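Local coordinates for probable sugar ABC transporter, sugar-binding protein (Streptococcus pneumoniae, PDB 2W7Y) that binds the blood group A-trisaccharide and probably delivers such glycans to a sugar ABC transporter as its solute-binding protein, at residues F157-F168 and S274-S284; L229-A240 and S420-L428. All coordinates share one frame; numbering follows the deposited sequence.

Contact 1 (F157-F168 and S274-S284). With GAL (beta-D-galactopyranose), chain C; A2G (2-acetamido-2-deoxy-alpha-D-galactopyranose), chain B.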
# COMPACT_ATOMS: atom_id res chain seq x y z
N PHE A 157 1.21 4.84 2.96
CA PHE A 157 1.03 4.10 1.72
C PHE A 157 1.23 5.04 0.53
O PHE A 157 0.31 5.26 -0.28
CB PHE A 157 -0.35 3.43 1.69
CG PHE A 157 -0.33 2.07 1.05
CD1 PHE A 157 -0.14 0.93 1.83
CD2 PHE A 157 -0.48 1.92 -0.32
CE1 PHE A 157 -0.11 -0.34 1.25
CE2 PHE A 157 -0.45 0.66 -0.90
CZ PHE A 157 -0.26 -0.47 -0.12
N THR A 158 2.44 5.58 0.44
CA THR A 158 2.82 6.53 -0.59
C THR A 158 3.34 5.73 -1.78
O THR A 158 4.38 5.07 -1.68
CB THR A 158 3.90 7.50 -0.05
OG1 THR A 158 3.43 8.10 1.16
CG2 THR A 158 4.24 8.60 -1.07
N MSE A 159 2.61 5.78 -2.88
CA MSE A 159 2.88 4.89 -4.01
C MSE A 159 2.82 5.51 -5.41
O MSE A 159 1.76 5.95 -5.87
CB MSE A 159 1.97 3.66 -3.93
CG MSE A 159 1.92 2.83 -5.19
SE MSE A 159 1.21 1.06 -4.86
CE MSE A 159 -0.43 1.53 -3.94
N GLY A 160 3.97 5.55 -6.07
CA GLY A 160 4.04 5.76 -7.51
C GLY A 160 4.33 4.43 -8.18
O GLY A 160 3.69 3.42 -7.87
N LEU A 161 5.30 4.41 -9.08
CA LEU A 161 5.73 3.16 -9.69
C LEU A 161 7.24 3.17 -9.96
O LEU A 161 7.91 4.18 -9.70
CB LEU A 161 4.88 2.82 -10.94
CG LEU A 161 5.09 3.26 -12.40
CD1 LEU A 161 3.74 3.47 -13.09
CD2 LEU A 161 5.95 4.48 -12.60
N TRP A 162 7.77 2.04 -10.44
CA TRP A 162 9.19 1.94 -10.78
C TRP A 162 9.37 1.45 -12.20
O TRP A 162 8.58 0.64 -12.69
CB TRP A 162 9.93 1.03 -9.79
CG TRP A 162 9.83 1.49 -8.37
CD1 TRP A 162 8.85 1.17 -7.46
CD2 TRP A 162 10.74 2.36 -7.68
NE1 TRP A 162 9.11 1.78 -6.26
CE2 TRP A 162 10.25 2.52 -6.36
CE3 TRP A 162 11.93 3.01 -8.04
CZ2 TRP A 162 10.91 3.31 -5.41
CZ3 TRP A 162 12.58 3.80 -7.10
CH2 TRP A 162 12.07 3.94 -5.80
N TYR A 163 10.41 1.94 -12.87
CA TYR A 163 10.68 1.53 -14.25
C TYR A 163 12.17 1.39 -14.53
O TYR A 163 13.00 2.05 -13.89
CB TYR A 163 10.02 2.50 -15.24
CG TYR A 163 10.77 3.79 -15.48
CD1 TYR A 163 10.72 4.83 -14.55
CD2 TYR A 163 11.52 3.98 -16.64
CE1 TYR A 163 11.41 6.02 -14.76
CE2 TYR A 163 12.22 5.16 -16.87
CZ TYR A 163 12.16 6.18 -15.92
OH TYR A 163 12.84 7.35 -16.14
N ASN A 164 12.50 0.51 -15.48
CA ASN A 164 13.87 0.32 -15.92
C ASN A 164 14.22 1.28 -17.05
O ASN A 164 13.70 1.14 -18.17
CB ASN A 164 14.10 -1.14 -16.35
CG ASN A 164 15.57 -1.48 -16.55
OD1 ASN A 164 16.30 -0.77 -17.24
ND2 ASN A 164 16.00 -2.58 -15.96
N LYS A 165 15.09 2.24 -16.75
CA LYS A 165 15.50 3.27 -17.72
C LYS A 165 16.17 2.70 -18.97
O LYS A 165 15.98 3.23 -20.07
CB LYS A 165 16.43 4.29 -17.05
CG LYS A 165 15.82 5.05 -15.87
CD LYS A 165 16.80 6.05 -15.26
CE LYS A 165 17.87 5.35 -14.44
NZ LYS A 165 18.96 6.27 -14.01
N ASP A 166 16.94 1.62 -18.80
CA ASP A 166 17.68 1.00 -19.90
C ASP A 166 16.77 0.26 -20.89
O ASP A 166 16.94 0.39 -22.10
CB ASP A 166 18.77 0.05 -19.38
CG ASP A 166 19.83 0.77 -18.57
OD1 ASP A 166 19.92 2.02 -18.63
OD2 ASP A 166 20.60 0.08 -17.86
N ILE A 167 15.83 -0.51 -20.35
CA ILE A 167 14.84 -1.22 -21.17
C ILE A 167 13.96 -0.26 -21.97
O ILE A 167 13.68 -0.50 -23.14
CB ILE A 167 13.99 -2.20 -20.31
CG1 ILE A 167 14.87 -3.32 -19.74
CG2 ILE A 167 12.83 -2.78 -21.13
CD1 ILE A 167 14.22 -4.16 -18.64
N PHE A 168 13.53 0.83 -21.33
CA PHE A 168 12.73 1.87 -21.99
C PHE A 168 13.50 2.53 -23.13
O PHE A 168 12.96 2.71 -24.23
CB PHE A 168 12.25 2.92 -20.99
CG PHE A 168 10.96 2.56 -20.29
CD1 PHE A 168 10.92 1.54 -19.34
CD2 PHE A 168 9.79 3.26 -20.57
CE1 PHE A 168 9.73 1.21 -18.70
CE2 PHE A 168 8.60 2.93 -19.93
CZ PHE A 168 8.57 1.90 -18.99
N SER A 274 11.82 -7.39 -16.14
CA SER A 274 10.61 -6.64 -16.43
C SER A 274 10.90 -5.14 -16.56
O SER A 274 11.94 -4.66 -16.09
CB SER A 274 9.52 -6.90 -15.38
OG SER A 274 9.97 -6.63 -14.07
N ALA A 275 9.99 -4.41 -17.21
CA ALA A 275 10.21 -3.00 -17.52
C ALA A 275 9.65 -2.06 -16.46
O ALA A 275 10.26 -1.04 -16.14
CB ALA A 275 9.63 -2.65 -18.89
N VAL A 276 8.49 -2.41 -15.92
CA VAL A 276 7.83 -1.60 -14.89
C VAL A 276 7.36 -2.44 -13.69
O VAL A 276 7.05 -3.63 -13.83
CB VAL A 276 6.70 -0.70 -15.50
CG1 VAL A 276 5.86 -1.47 -16.46
CG2 VAL A 276 5.84 -0.05 -14.41
N PHE A 277 7.35 -1.81 -12.52
CA PHE A 277 7.04 -2.46 -11.26
C PHE A 277 6.14 -1.55 -10.45
O PHE A 277 6.57 -0.49 -9.99
CB PHE A 277 8.34 -2.77 -10.50
CG PHE A 277 8.15 -3.51 -9.21
CD1 PHE A 277 7.32 -4.62 -9.13
CD2 PHE A 277 8.84 -3.11 -8.07
CE1 PHE A 277 7.16 -5.31 -7.92
CE2 PHE A 277 8.70 -3.79 -6.87
CZ PHE A 277 7.85 -4.89 -6.79
N PHE A 278 4.89 -1.96 -10.28
CA PHE A 278 3.92 -1.17 -9.52
C PHE A 278 4.03 -1.47 -8.03
O PHE A 278 3.38 -2.39 -7.51
CB PHE A 278 2.49 -1.40 -10.04
CG PHE A 278 2.35 -1.27 -11.53
CD1 PHE A 278 2.49 -0.03 -12.16
CD2 PHE A 278 2.09 -2.39 -12.32
CE1 PHE A 278 2.37 0.09 -13.54
CE2 PHE A 278 1.96 -2.27 -13.70
CZ PHE A 278 2.11 -1.03 -14.32
N ASN A 279 4.88 -0.71 -7.34
CA ASN A 279 5.03 -0.80 -5.89
C ASN A 279 5.34 0.57 -5.29
O ASN A 279 5.71 1.50 -6.00
CB ASN A 279 6.09 -1.83 -5.50
CG ASN A 279 5.88 -2.39 -4.09
OD1 ASN A 279 4.85 -2.15 -3.47
ND2 ASN A 279 6.88 -3.12 -3.59
N GLY A 280 5.17 0.69 -3.97
CA GLY A 280 5.33 1.97 -3.27
C GLY A 280 6.75 2.44 -3.07
O GLY A 280 7.70 1.77 -3.49
N VAL A 281 6.89 3.59 -2.42
CA VAL A 281 8.20 4.21 -2.18
C VAL A 281 9.10 3.35 -1.29
O VAL A 281 10.32 3.40 -1.39
CB VAL A 281 8.07 5.65 -1.59
CG1 VAL A 281 7.33 6.57 -2.55
CG2 VAL A 281 7.39 5.64 -0.22
N TRP A 282 8.47 2.54 -0.44
CA TRP A 282 9.15 1.65 0.50
C TRP A 282 10.02 0.59 -0.19
O TRP A 282 10.82 -0.07 0.46
CB TRP A 282 8.13 0.99 1.42
CG TRP A 282 7.03 0.26 0.69
CD1 TRP A 282 7.06 -1.03 0.23
CD2 TRP A 282 5.74 0.78 0.32
NE1 TRP A 282 5.88 -1.34 -0.39
CE2 TRP A 282 5.05 -0.25 -0.35
CE3 TRP A 282 5.10 2.01 0.50
CZ2 TRP A 282 3.75 -0.09 -0.84
CZ3 TRP A 282 3.80 2.17 0.01
CH2 TRP A 282 3.15 1.13 -0.65
N ALA A 283 9.86 0.45 -1.51
CA ALA A 283 10.65 -0.48 -2.32
C ALA A 283 12.08 0.00 -2.56
O ALA A 283 12.92 -0.75 -3.06
CB ALA A 283 9.96 -0.74 -3.65
N SER A 284 12.35 1.25 -2.19
CA SER A 284 13.62 1.94 -2.46
C SER A 284 14.89 1.20 -2.06
O SER A 284 15.87 1.21 -2.80
CB SER A 284 13.61 3.32 -1.82
OG SER A 284 12.68 4.16 -2.47
C1 GAL C . 5.45 -2.61 4.40
C2 GAL C . 4.37 -3.45 3.70
C3 GAL C . 3.84 -2.73 2.46
C4 GAL C . 3.48 -1.27 2.75
C5 GAL C . 4.68 -0.59 3.42
C6 GAL C . 4.46 0.89 3.75
O1 GAL C . 5.71 -3.16 5.67
O2 GAL C . 4.95 -4.69 3.35
O3 GAL C . 2.73 -3.43 1.94
O4 GAL C . 2.34 -1.23 3.57
O5 GAL C . 5.02 -1.28 4.60
O6 GAL C . 5.72 1.53 3.86
O5 A2G B . 3.49 -3.70 -0.31
C1 A2G B . 2.42 -3.48 0.64
C2 A2G B . 1.24 -4.35 0.23
N2 A2G B . 0.13 -4.22 1.17
C3 A2G B . 1.68 -5.82 0.22
O3 A2G B . 0.56 -6.66 -0.07
C4 A2G B . 2.82 -6.04 -0.76
O4 A2G B . 2.38 -5.78 -2.10
C5 A2G B . 3.97 -5.09 -0.40
C6 A2G B . 5.13 -5.19 -1.39
O6 A2G B . 6.10 -4.19 -1.06
C7 A2G B . -1.10 -3.91 0.76
O7 A2G B . -1.42 -3.69 -0.41
C8 A2G B . -2.13 -3.85 1.88
O HOH W 1 6.29 4.12 -5.56
O HOH W 2 14.12 -4.21 -14.74
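W162 and F277 form an antiparallel hydrogen-bonded pair, with W162 N to F277 O at 2.8 Å and F277 N to W162 O at 2.7 Å. N164 N to A275 O continues the ladder. V281 N donates almost straight to T158 O (3.0 Å, 172°).

The indole of W162 adds a side-chain bond. Its NE1 reaches G280 O at 3.1 Å. The oxygen lies in the indole plane, but NE1 stands above the carbonyl plane of G280. A283 N grips the same oxygen from the opposite face. A water joins the two segments, accepting from G160 N and donating to N279 O.

Aromatic packing joins the sugar site. W282 sets its edge toward the face of F157, and its CH2 lies over the ring centre, 3.6 Å from F157 CE2. One face of W282 carries galactose C5, and the other lies against G280 CA. This is the sugar-on-tryptophan CH-pi arrangement of carbohydrate pockets. W282 NE1 and N279 ND2 both donate to A2G O6, each at 2.9 Å. N279 turns CG anti to its own N (chi1 -156°), which carries the amide to that hydroxyl.

Strands 293-296 and 302-306 also pair with strand 157-164. Helix 262-270 packs on W162 and F277, helix 182-193 on A275 and V276, and helix 366-379 on T158 and V281.

Contact 2 (L229-A240 and S420-L428)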
# COMPACT_ATOMS: atom_id res chain seq x y z
N LEU A 229 -18.08 2.33 -1.71
CA LEU A 229 -18.58 1.96 -3.03
C LEU A 229 -20.09 1.67 -3.01
O LEU A 229 -20.60 1.01 -2.11
CB LEU A 229 -17.80 0.74 -3.56
CG LEU A 229 -17.98 0.28 -5.01
CD1 LEU A 229 -17.64 1.39 -6.02
CD2 LEU A 229 -17.13 -0.95 -5.27
N THR A 230 -20.78 2.19 -4.02
CA THR A 230 -22.22 1.98 -4.19
C THR A 230 -22.51 1.28 -5.52
O THR A 230 -21.65 1.26 -6.41
CB THR A 230 -23.01 3.31 -4.12
OG1 THR A 230 -22.68 4.14 -5.24
CG2 THR A 230 -22.73 4.06 -2.81
N LYS A 231 -23.71 0.72 -5.65
CA LYS A 231 -24.13 0.01 -6.87
C LYS A 231 -24.08 0.90 -8.11
O LYS A 231 -23.61 0.49 -9.16
CB LYS A 231 -25.53 -0.59 -6.70
CG LYS A 231 -25.59 -1.80 -5.79
CD LYS A 231 -27.00 -2.04 -5.26
CE LYS A 231 -27.80 -2.96 -6.17
NZ LYS A 231 -27.42 -4.39 -5.98
N GLU A 232 -24.58 2.13 -7.96
CA GLU A 232 -24.53 3.13 -9.02
C GLU A 232 -23.09 3.56 -9.34
O GLU A 232 -22.78 3.88 -10.49
CB GLU A 232 -25.40 4.35 -8.68
CG GLU A 232 -25.46 4.74 -7.19
CD GLU A 232 -26.52 3.97 -6.41
OE1 GLU A 232 -27.67 3.86 -6.89
OE2 GLU A 232 -26.21 3.49 -5.30
N GLY A 233 -22.23 3.55 -8.33
CA GLY A 233 -20.81 3.83 -8.51
C GLY A 233 -20.10 2.74 -9.30
O GLY A 233 -19.23 3.01 -10.10
N ILE A 234 -20.50 1.49 -9.06
CA ILE A 234 -20.01 0.35 -9.83
C ILE A 234 -20.42 0.43 -11.32
O ILE A 234 -19.99 -0.40 -12.12
CB ILE A 234 -20.51 -0.99 -9.18
CG1 ILE A 234 -19.92 -1.17 -7.78
CG2 ILE A 234 -20.15 -2.19 -10.03
CD1 ILE A 234 -20.69 -2.14 -6.89
N GLU A 235 -21.19 1.45 -11.70
CA GLU A 235 -21.99 1.32 -12.92
C GLU A 235 -22.40 2.48 -13.84
O GLU A 235 -22.81 2.18 -14.97
CB GLU A 235 -23.30 0.62 -12.50
CG GLU A 235 -24.12 0.02 -13.63
CD GLU A 235 -25.57 -0.14 -13.26
OE1 GLU A 235 -25.87 -0.21 -12.05
OE2 GLU A 235 -26.42 -0.20 -14.18
N SER A 236 -22.23 3.77 -13.53
CA SER A 236 -20.96 4.53 -13.61
C SER A 236 -20.02 4.10 -14.75
O SER A 236 -19.34 3.07 -14.68
CB SER A 236 -20.29 4.87 -12.25
OG SER A 236 -19.06 4.19 -12.08
N LYS A 237 -20.06 4.91 -15.81
CA LYS A 237 -19.26 4.71 -17.02
C LYS A 237 -17.76 4.73 -16.72
O LYS A 237 -17.01 3.94 -17.27
CB LYS A 237 -19.65 5.76 -18.07
CG LYS A 237 -18.70 5.88 -19.27
CD LYS A 237 -19.38 6.58 -20.45
CE LYS A 237 -18.35 7.22 -21.39
NZ LYS A 237 -17.40 6.24 -22.00
N GLU A 238 -17.35 5.64 -15.83
CA GLU A 238 -15.96 5.75 -15.40
C GLU A 238 -15.43 4.46 -14.75
O GLU A 238 -14.31 4.04 -15.03
CB GLU A 238 -15.78 6.93 -14.44
CG GLU A 238 -15.96 8.31 -15.08
CD GLU A 238 -17.41 8.75 -15.15
OE1 GLU A 238 -18.29 8.05 -14.60
OE2 GLU A 238 -17.67 9.82 -15.75
N PHE A 239 -16.25 3.85 -13.89
CA PHE A 239 -15.91 2.57 -13.25
C PHE A 239 -15.79 1.45 -14.28
O PHE A 239 -14.87 0.63 -14.21
CB PHE A 239 -16.98 2.21 -12.21
CG PHE A 239 -16.53 1.17 -11.21
CD1 PHE A 239 -16.09 1.55 -9.95
CD2 PHE A 239 -16.58 -0.19 -11.52
CE1 PHE A 239 -15.68 0.60 -9.02
CE2 PHE A 239 -16.16 -1.15 -10.60
CZ PHE A 239 -15.72 -0.75 -9.35
N ALA A 240 -16.72 1.42 -15.23
CA ALA A 240 -16.75 0.40 -16.29
C ALA A 240 -15.61 0.57 -17.29
O ALA A 240 -15.02 -0.43 -17.72
CB ALA A 240 -18.10 0.39 -17.00
N SER A 420 -19.55 -9.07 -15.65
CA SER A 420 -19.62 -10.08 -14.60
C SER A 420 -18.84 -9.65 -13.35
O SER A 420 -19.19 -10.04 -12.23
CB SER A 420 -19.15 -11.46 -15.10
OG SER A 420 -17.74 -11.63 -15.00
N THR A 421 -17.80 -8.84 -13.55
CA THR A 421 -17.04 -8.26 -12.45
C THR A 421 -17.91 -7.28 -11.66
O THR A 421 -17.94 -7.33 -10.43
CB THR A 421 -15.75 -7.55 -12.94
OG1 THR A 421 -14.87 -8.53 -13.51
CG2 THR A 421 -15.04 -6.83 -11.80
N GLN A 422 -18.64 -6.42 -12.37
CA GLN A 422 -19.54 -5.49 -11.71
C GLN A 422 -20.76 -6.19 -11.09
O GLN A 422 -21.36 -5.68 -10.15
CB GLN A 422 -19.91 -4.28 -12.60
CG GLN A 422 -20.48 -4.58 -13.97
CD GLN A 422 -20.29 -3.44 -14.97
OE1 GLN A 422 -20.33 -3.64 -16.18
NE2 GLN A 422 -20.08 -2.23 -14.46
N ASP A 423 -21.10 -7.37 -11.61
CA ASP A 423 -22.11 -8.23 -10.99
C ASP A 423 -21.63 -8.77 -9.64
O ASP A 423 -22.40 -8.84 -8.68
CB ASP A 423 -22.47 -9.40 -11.92
CG ASP A 423 -23.41 -9.00 -13.05
OD1 ASP A 423 -23.73 -9.87 -13.90
OD2 ASP A 423 -23.85 -7.83 -13.10
N VAL A 424 -20.35 -9.14 -9.58
CA VAL A 424 -19.72 -9.65 -8.36
C VAL A 424 -19.61 -8.57 -7.27
O VAL A 424 -19.84 -8.84 -6.09
CB VAL A 424 -18.33 -10.30 -8.66
CG1 VAL A 424 -17.49 -10.48 -7.40
CG2 VAL A 424 -18.51 -11.65 -9.37
N LEU A 425 -19.26 -7.35 -7.68
CA LEU A 425 -19.11 -6.23 -6.75
C LEU A 425 -20.42 -5.80 -6.07
O LEU A 425 -20.42 -5.47 -4.88
CB LEU A 425 -18.45 -5.02 -7.43
CG LEU A 425 -16.92 -4.83 -7.42
CD1 LEU A 425 -16.21 -5.60 -6.28
CD2 LEU A 425 -16.31 -5.16 -8.76
N LYS A 426 -21.52 -5.80 -6.83
CA LYS A 426 -22.84 -5.44 -6.32
C LYS A 426 -23.34 -6.39 -5.23
O LYS A 426 -23.97 -5.95 -4.27
CB LYS A 426 -23.87 -5.41 -7.46
CG LYS A 426 -23.85 -4.14 -8.30
CD LYS A 426 -24.16 -4.48 -9.75
CE LYS A 426 -24.64 -3.28 -10.53
NZ LYS A 426 -26.12 -3.30 -10.65
N SER A 427 -23.04 -7.68 -5.38
CA SER A 427 -23.45 -8.72 -4.42
C SER A 427 -22.78 -8.58 -3.05
O SER A 427 -23.36 -8.97 -2.04
CB SER A 427 -23.18 -10.11 -4.99
OG SER A 427 -23.89 -10.31 -6.20
N LEU A 428 -21.56 -8.05 -3.03
CA LEU A 428 -20.81 -7.88 -1.78
C LEU A 428 -20.98 -6.50 -1.14
O LEU A 428 -21.35 -5.53 -1.81
CB LEU A 428 -19.32 -8.19 -2.01
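The last turns of the C-terminal helix 414-427 pack here against the loop that leads into helix 237-252. I234, buried, points from that loop toward the helix. Its CG2 branch lies close to Q422 CB, at 3.3 Å, and the two side chains run past each other in opposite directions. The other branch ends at CD1, 3.7 Å from L425 CB. I234 therefore straddles successive turns of the helix.

The polar end of Q422 returns to the same residue. Its NE2 donates to I234 O at 3.0 Å, somewhat bent (136°). The nitrogen lies in the carbonyl plane of I234, and the oxygen is close to the amide plane of Q422. Q422 holds CG between its own N and carbonyl carbon (chi1 54°), with the chain extended beyond, and this brings the amide to the backbone oxygen of I234.

At the outer side E235 OE1 and K426 NZ form a long, weak salt bridge of 3.4 Å. The two side chains cross at about a right angle. K231 crosses K426 in the same manner, touching CG to CG at 3.8 Å. The two ammonium groups stay apart, K231 NZ 5.0 Å from K426 NZ, and E235 probably offsets part of the charge of K426.

L425 continues inward, where its CD2 comes to the edge of the F239 ring, 4.4 Å from F239 CE2. Helix 394-406 packs on L229 and L425, while L243 and M247 of helix 237-252 touch T421.

The centres of contacts 1 and 2 lie 29 Å apart, and their nearest atoms are about 16 Å apart without touching. Along the chain their segments alternate: 157-168, 229-240, 274-284, 420-428. Contact 1 is buried and belongs to the mixed sheet built on strand 157-164, with one end in the glycan pocket. Contact 2 is partly buried and joins helix 414-427 to the loop leading into helix 237-252 and that helix's first turn, farther from the chain centre. The two share no strand or helix. One contact thus ties sheet strands to the bound sugar, while the other fastens the C-terminal helix to a middle part of the chain, away from contact 1.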